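Local structure of putative polyketide cyclase (Bacillus cereus, 3K0Z) at residues Q30-A33 with T34-V37; H38-Q41 with R42-F46. The protein is of unproven function but, as a SnoaL-like protein and probable lipoprotein, may cyclise a polyketide or bind a similar small molecule in its cone-shaped fold. All blocks are in the same frame, centred on the assembly; numbering follows the deposited sequence.

Overall arrangement
Both contacts lie on a single helix, 30-49, and follow one another without a gap: contact 1 takes its first two turns, contact 2 the next two. Their centres are about 13 Å apart, and the segments meet only where V37 runs on into H38. The helix starts near the rim of the chain, with contact 1 centred about 17 Å from the middle, and runs inward, so that contact 2 is centred about 7 Å from it. Both pack apolar residues on strand 93-103 of the mixed sheet; contact 1 also touches strand 22-24, and contact 2 strand 120-133. The helix thus passes from a partly exposed start to a largely buried middle, packing on three of the sheet's strands along the way.

Contact 1. Residues Q30-A33 with T34-V37; sequences QKEA and TEMV
K31 and E35, one helical turn apart, form a salt bridge on the outer side of helix 30-49, with K31 NZ 2.8 Å from E35 OE1. The lysine bends only at its last torsion (chi4 -62°), which turns the ammonium onto the syn side of that oxygen, 25° out of the carboxylate plane. E35 reaches back because its CG stands between backbone N and carbonyl carbon (chi1 74°), close over the carbonyl oxygens of K31 and E32.

A second polar grip lies at T34. Its hydroxyl donates to Q30 O, with OG1 and O 2.7 Å apart, while T34 N bonds the same oxygen from the opposite face of the carbonyl plane. One carbonyl in the first turn thus takes two donors from one residue. The remaining backbone bonds run from the N of E35, M36 and V37 to the O of K31, E32 and A33, that of M36 being the longest.

Besides these, aliphatic carbons lie against carbonyl oxygens: V37 CG2 is 3.4 Å from A33 O, and the selenomethionine M36 runs its CG past E32 O. Beyond the helix, A33 and V37 pack on strand 22-24, M36 and V37 on strand 93-103, and Q30 NE2 bonds E9 O in the N-terminal arm.

Contact 2. Residues H38-Q41 with R42-F46; sequences HAAQ and RFYAF
R42 lays its side chain back along the helix toward H38, one turn earlier. With CG beside its own backbone N (chi1 -70°), the chain starts close to H38 O, at 3.4 Å from R42 CG, and then runs extended to NE. The guanidinium ends beside the histidine's methylene, R42 NH1 standing 3.7 Å from H38 CB at an oblique angle. The imidazole and the guanidinium do not bond directly. A water joins them, 2.7 Å from H38 ND1 and 2.7 Å from R42 NH2, and accepts the arginine's hydrogen. Since H38 NE2 is hydrogen-bonded to Q11 O, both ring nitrogens have partners, which should fix the turn of the imidazole.

The buried side of the helix carries two aromatic residues, Y44 and F43. Y44 leans back over the preceding turn, and its ring meets A40 O obliquely, with Y44 CD2 3.0 Å from that oxygen. The same oxygen accepts the hydrogen bond of Y44 N, so one residue approaches it with both backbone and ring. A40 CB touches the ring only loosely, 4.5 Å from Y44 CE2. Next to it, F43 has CG anti to its backbone N (chi1 -164°), and its ring edge lies toward Y44 OH, in the plane of the phenyl ring; its ring also meets that of W47 edge-to-face. The tyrosine hydroxyl is hydrogen-bonded to D128 OD2. Q41 points to another side, where L13 N and P17 O hold its amide.

F43 and Y44 pack on L130 of strand 120-133, and Y44 also meets C95 and I97 of strand 93-103. A long N-terminal helix laid against a strongly curved sheet in this way is a hallmark of the NTF2-like fold of SnoaL-type cyclases.

Contact 1. Residues Q30-A33 with T34-V37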
ATOM      1  N   GLN A  30      -9.950  14.496 -18.540  1.00 18.21           N
ATOM      2  CA  GLN A  30     -10.767  14.854 -17.390  1.00 17.44           C
ATOM      3  C   GLN A  30     -11.762  13.791 -17.027  1.00 15.70           C
ATOM      4  O   GLN A  30     -11.948  13.511 -15.857  1.00 16.01           O
ATOM      5  CB  GLN A  30     -11.580  16.110 -17.660  1.00 20.76           C
ATOM      6  CG  GLN A  30     -10.875  17.321 -17.373  1.00 33.54           C
ATOM      7  CD  GLN A  30     -10.619  17.460 -15.902  1.00 43.99           C
ATOM      8  OE1 GLN A  30      -9.458  17.489 -15.464  1.00 52.72           O
ATOM      9  NE2 GLN A  30     -11.704  17.519 -15.116  1.00 49.94           N
ATOM     10  N   LYS A  31     -12.463  13.271 -18.024  1.00 18.55           N
ATOM     11  CA  LYS A  31     -13.458  12.246 -17.792  1.00 18.45           C
ATOM     12  C   LYS A  31     -12.800  10.991 -17.244  1.00 20.24           C
ATOM     13  O   LYS A  31     -13.308  10.415 -16.286  1.00 18.13           O
ATOM     14  CB  LYS A  31     -14.246  11.926 -19.063  1.00 19.47           C
ATOM     15  CG  LYS A  31     -15.031  10.618 -18.933  1.00 24.02           C
ATOM     16  CD  LYS A  31     -16.093  10.437 -19.919  1.00 28.04           C
ATOM     17  CE  LYS A  31     -17.051   9.337 -19.512  1.00 29.76           C
ATOM     18  NZ  LYS A  31     -16.387   7.996 -19.397  1.00 29.23           N
ATOM     19  N   GLU A  32     -11.674  10.561 -17.812  1.00 19.33           N
ATOM     20  CA  GLU A  32     -11.017   9.325 -17.280  1.00 21.32           C
ATOM     21  C   GLU A  32     -10.558   9.511 -15.846  1.00 18.61           C
ATOM     22  O   GLU A  32     -10.748   8.644 -14.981  1.00 23.44           O
ATOM     23  CB  GLU A  32      -9.799   8.919 -18.124  1.00 22.91           C
ATOM     24  CG  GLU A  32     -10.132   8.586 -19.558  1.00 26.48           C
ATOM     25  CD  GLU A  32      -8.896   8.440 -20.451  1.00 28.63           C
ATOM     26  OE1 GLU A  32      -8.048   9.384 -20.552  1.00 25.09           O
ATOM     27  OE2 GLU A  32      -8.807   7.356 -21.071  1.00 41.51           O
ATOM     28  N   ALA A  33      -9.932  10.636 -15.563  1.00 17.53           N
ATOM     29  CA  ALA A  33      -9.469  10.894 -14.191  1.00 15.75           C
ATOM     30  C   ALA A  33     -10.643  10.957 -13.192  1.00 18.55           C
ATOM     31  O   ALA A  33     -10.556  10.428 -12.080  1.00 20.20           O
ATOM     32  CB  ALA A  33      -8.642  12.201 -14.123  1.00 19.90           C
ATOM     33  N   THR A  34     -11.727  11.587 -13.601  1.00 19.85           N
ATOM     34  CA  THR A  34     -12.892  11.780 -12.720  1.00 21.97           C
ATOM     35  C   THR A  34     -13.552  10.450 -12.404  1.00 23.17           C
ATOM     36  O   THR A  34     -13.934  10.202 -11.268  1.00 23.71           O
ATOM     37  CB  THR A  34     -13.905  12.719 -13.386  1.00 21.57           C
ATOM     38  OG1 THR A  34     -13.300  13.991 -13.618  1.00 20.58           O
ATOM     39  CG2 THR A  34     -15.135  12.929 -12.539  1.00 21.39           C
ATOM     40  N   GLU A  35     -13.699   9.581 -13.404  1.00 23.49           N
ATOM     41  CA  GLU A  35     -14.372   8.330 -13.102  1.00 24.33           C
ATOM     42  C   GLU A  35     -13.527   7.388 -12.184  1.00 22.72           C
ATOM     43  O   GLU A  35     -14.063   6.621 -11.387  1.00 21.96           O
ATOM     44  CB  GLU A  35     -14.862   7.673 -14.384  1.00 26.65           C
ATOM     45  CG  GLU A  35     -13.776   7.052 -15.197  1.00 29.32           C
ATOM     46  CD  GLU A  35     -14.176   6.776 -16.648  1.00 30.30           C
ATOM     47  OE1 GLU A  35     -15.334   7.051 -17.024  1.00 31.13           O
ATOM     48  OE2 GLU A  35     -13.299   6.266 -17.412  1.00 38.89           O
HETATM   49  N   MSE A  36     -12.217   7.476 -12.267  1.00 19.46           N
HETATM   50  CA  MSE A  36     -11.342   6.728 -11.372  1.00 18.37           C
HETATM   51  C   MSE A  36     -11.390   7.292  -9.956  1.00 19.66           C
HETATM   52  O   MSE A  36     -11.475   6.529  -8.975  1.00 19.62           O
HETATM   53  CB  MSE A  36      -9.919   6.732 -11.944  1.00 21.55           C
HETATM   54  CG  MSE A  36      -9.827   5.917 -13.182  1.00 18.74           C
HETATM   55 SE   MSE A  36      -8.150   6.176 -14.108  0.75 25.69          SE
HETATM   56  CE  MSE A  36      -7.044   4.817 -13.147  1.00 21.04           C
ATOM     57  N   VAL A  37     -11.354   8.613  -9.816  1.00 18.30           N
ATOM     58  CA  VAL A  37     -11.412   9.235  -8.474  1.00 18.25           C
ATOM     59  C   VAL A  37     -12.777   8.946  -7.832  1.00 18.45           C
ATOM     60  O   VAL A  37     -12.854   8.581  -6.665  1.00 18.19           O
ATOM     61  CB  VAL A  37     -11.117  10.756  -8.525  1.00 17.98           C
ATOM     62  CG1 VAL A  37     -11.479  11.412  -7.239  1.00 17.61           C
ATOM     63  CG2 VAL A  37      -9.632  10.993  -8.857  1.00 17.71           C
TER

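Contact 2. Residues H38-Q41 with R42-F46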
ATOM      1  N   HIS A  38     -13.853   9.055  -8.613  1.00 17.84           N
ATOM      2  CA  HIS A  38     -15.194   8.805  -8.117  1.00 16.96           C
ATOM      3  C   HIS A  38     -15.369   7.352  -7.685  1.00 19.96           C
ATOM      4  O   HIS A  38     -16.038   7.094  -6.706  1.00 21.11           O
ATOM      5  CB  HIS A  38     -16.220   9.176  -9.185  1.00 20.75           C
ATOM      6  CG  HIS A  38     -16.420  10.653  -9.323  1.00 19.50           C
ATOM      7  ND1 HIS A  38     -17.402  11.205 -10.114  1.00 14.87           N
ATOM      8  CD2 HIS A  38     -15.788  11.690  -8.718  1.00 16.95           C
ATOM      9  CE1 HIS A  38     -17.336  12.529 -10.021  1.00 20.15           C
ATOM     10  NE2 HIS A  38     -16.370  12.843  -9.161  1.00 15.30           N
ATOM     11  N   ALA A  39     -14.764   6.409  -8.383  1.00 18.83           N
ATOM     12  CA  ALA A  39     -14.873   4.999  -7.955  1.00 20.37           C
ATOM     13  C   ALA A  39     -14.199   4.844  -6.607  1.00 18.59           C
ATOM     14  O   ALA A  39     -14.691   4.157  -5.706  1.00 19.10           O
ATOM     15  CB  ALA A  39     -14.230   4.064  -9.011  1.00 19.68           C
ATOM     16  N   ALA A  40     -13.060   5.493  -6.454  1.00 19.96           N
ATOM     17  CA  ALA A  40     -12.341   5.453  -5.164  1.00 19.64           C
ATOM     18  C   ALA A  40     -13.182   6.076  -4.084  1.00 21.39           C
ATOM     19  O   ALA A  40     -13.282   5.515  -3.020  1.00 16.82           O
ATOM     20  CB  ALA A  40     -11.029   6.173  -5.269  1.00 19.06           C
ATOM     21  N   GLN A  41     -13.811   7.226  -4.363  1.00 21.38           N
ATOM     22  CA  GLN A  41     -14.632   7.879  -3.362  1.00 21.73           C
ATOM     23  C   GLN A  41     -15.798   6.985  -2.911  1.00 18.37           C
ATOM     24  O   GLN A  41     -16.088   6.888  -1.706  1.00 20.79           O
ATOM     25  CB  GLN A  41     -15.162   9.192  -3.875  1.00 20.69           C
ATOM     26  CG  GLN A  41     -14.176  10.328  -3.911  1.00 19.88           C
ATOM     27  CD  GLN A  41     -14.878  11.626  -4.172  1.00 23.89           C
ATOM     28  OE1 GLN A  41     -15.072  12.049  -5.337  1.00 21.97           O
ATOM     29  NE2 GLN A  41     -15.256  12.301  -3.088  1.00 19.48           N
ATOM     30  N   ARG A  42     -16.445   6.314  -3.868  1.00 21.54           N
ATOM     31  CA  ARG A  42     -17.583   5.443  -3.552  1.00 18.10           C
ATOM     32  C   ARG A  42     -17.121   4.234  -2.790  1.00 17.49           C
ATOM     33  O   ARG A  42     -17.818   3.762  -1.936  1.00 17.38           O
ATOM     34  CB  ARG A  42     -18.313   4.964  -4.805  1.00 20.32           C
ATOM     35  CG  ARG A  42     -19.091   6.038  -5.530  1.00 22.28           C
ATOM     36  CD  ARG A  42     -19.977   5.483  -6.634  1.00 24.02           C
ATOM     37  NE  ARG A  42     -20.606   6.555  -7.427  1.00 27.98           N
ATOM     38  CZ  ARG A  42     -20.089   7.093  -8.543  1.00 26.52           C
ATOM     39  NH1 ARG A  42     -18.958   6.661  -9.089  1.00 37.74           N
ATOM     40  NH2 ARG A  42     -20.753   8.055  -9.160  1.00 38.39           N
ATOM     41  N   PHE A  43     -15.965   3.696  -3.144  1.00 17.99           N
ATOM     42  CA  PHE A  43     -15.411   2.556  -2.471  1.00 18.42           C
ATOM     43  C   PHE A  43     -15.120   2.918  -1.010  1.00 20.06           C
ATOM     44  O   PHE A  43     -15.494   2.158  -0.104  1.00 16.78           O
ATOM     45  CB  PHE A  43     -14.133   2.056  -3.189  1.00 17.98           C
ATOM     46  CG  PHE A  43     -13.693   0.654  -2.792  1.00 22.41           C
ATOM     47  CD1 PHE A  43     -14.540  -0.442  -2.954  1.00 22.40           C
ATOM     48  CD2 PHE A  43     -12.394   0.420  -2.351  1.00 20.94           C
ATOM     49  CE1 PHE A  43     -14.104  -1.733  -2.608  1.00 21.89           C
ATOM     50  CE2 PHE A  43     -11.961  -0.889  -2.065  1.00 19.64           C
ATOM     51  CZ  PHE A  43     -12.815  -1.938  -2.190  1.00 22.80           C
ATOM     52  N   TYR A  44     -14.486   4.062  -0.752  1.00 19.68           N
ATOM     53  CA  TYR A  44     -14.241   4.438   0.660  1.00 17.83           C
ATOM     54  C   TYR A  44     -15.499   4.981   1.375  1.00 17.46           C
ATOM     55  O   TYR A  44     -15.579   4.860   2.598  1.00 18.25           O
ATOM     56  CB  TYR A  44     -12.949   5.261   0.861  1.00 21.77           C
ATOM     57  CG  TYR A  44     -11.828   4.428   0.292  1.00 19.38           C
ATOM     58  CD1 TYR A  44     -11.439   3.248   0.916  1.00 18.05           C
ATOM     59  CD2 TYR A  44     -11.271   4.735  -0.933  1.00 23.17           C
ATOM     60  CE1 TYR A  44     -10.520   2.372   0.335  1.00 18.93           C
ATOM     61  CE2 TYR A  44     -10.308   3.889  -1.508  1.00 17.65           C
ATOM     62  CZ  TYR A  44      -9.949   2.714  -0.861  1.00 19.31           C
ATOM     63  OH  TYR A  44      -9.048   1.875  -1.441  1.00 25.05           O
ATOM     64  N   ALA A  45     -16.475   5.519   0.643  1.00 19.40           N
ATOM     65  CA  ALA A  45     -17.819   5.786   1.228  1.00 18.59           C
ATOM     66  C   ALA A  45     -18.445   4.486   1.758  1.00 20.63           C
ATOM     67  O   ALA A  45     -19.037   4.472   2.825  1.00 18.97           O
ATOM     68  CB  ALA A  45     -18.765   6.475   0.236  1.00 21.11           C
ATOM     69  N   PHE A  46     -18.310   3.401   1.001  1.00 20.12           N
ATOM     70  CA  PHE A  46     -18.842   2.145   1.439  1.00 19.35           C
ATOM     71  C   PHE A  46     -18.116   1.702   2.713  1.00 19.94           C
ATOM     72  O   PHE A  46     -18.744   1.346   3.704  1.00 21.57           O
ATOM     73  CB  PHE A  46     -18.722   1.079   0.365  1.00 18.75           C
ATOM     74  CG  PHE A  46     -19.059  -0.267   0.886  1.00 18.10           C
ATOM     75  CD1 PHE A  46     -20.370  -0.571   1.239  1.00 19.79           C
ATOM     76  CD2 PHE A  46     -18.069  -1.198   1.119  1.00 21.71           C
ATOM     77  CE1 PHE A  46     -20.688  -1.821   1.784  1.00 22.17           C
ATOM     78  CE2 PHE A  46     -18.368  -2.444   1.647  1.00 23.67           C
ATOM     79  CZ  PHE A  46     -19.669  -2.755   1.991  1.00 17.14           C
TER
HETATM   80  O   HOH W   1     -19.505   9.671 -10.966  1.00 41.25           O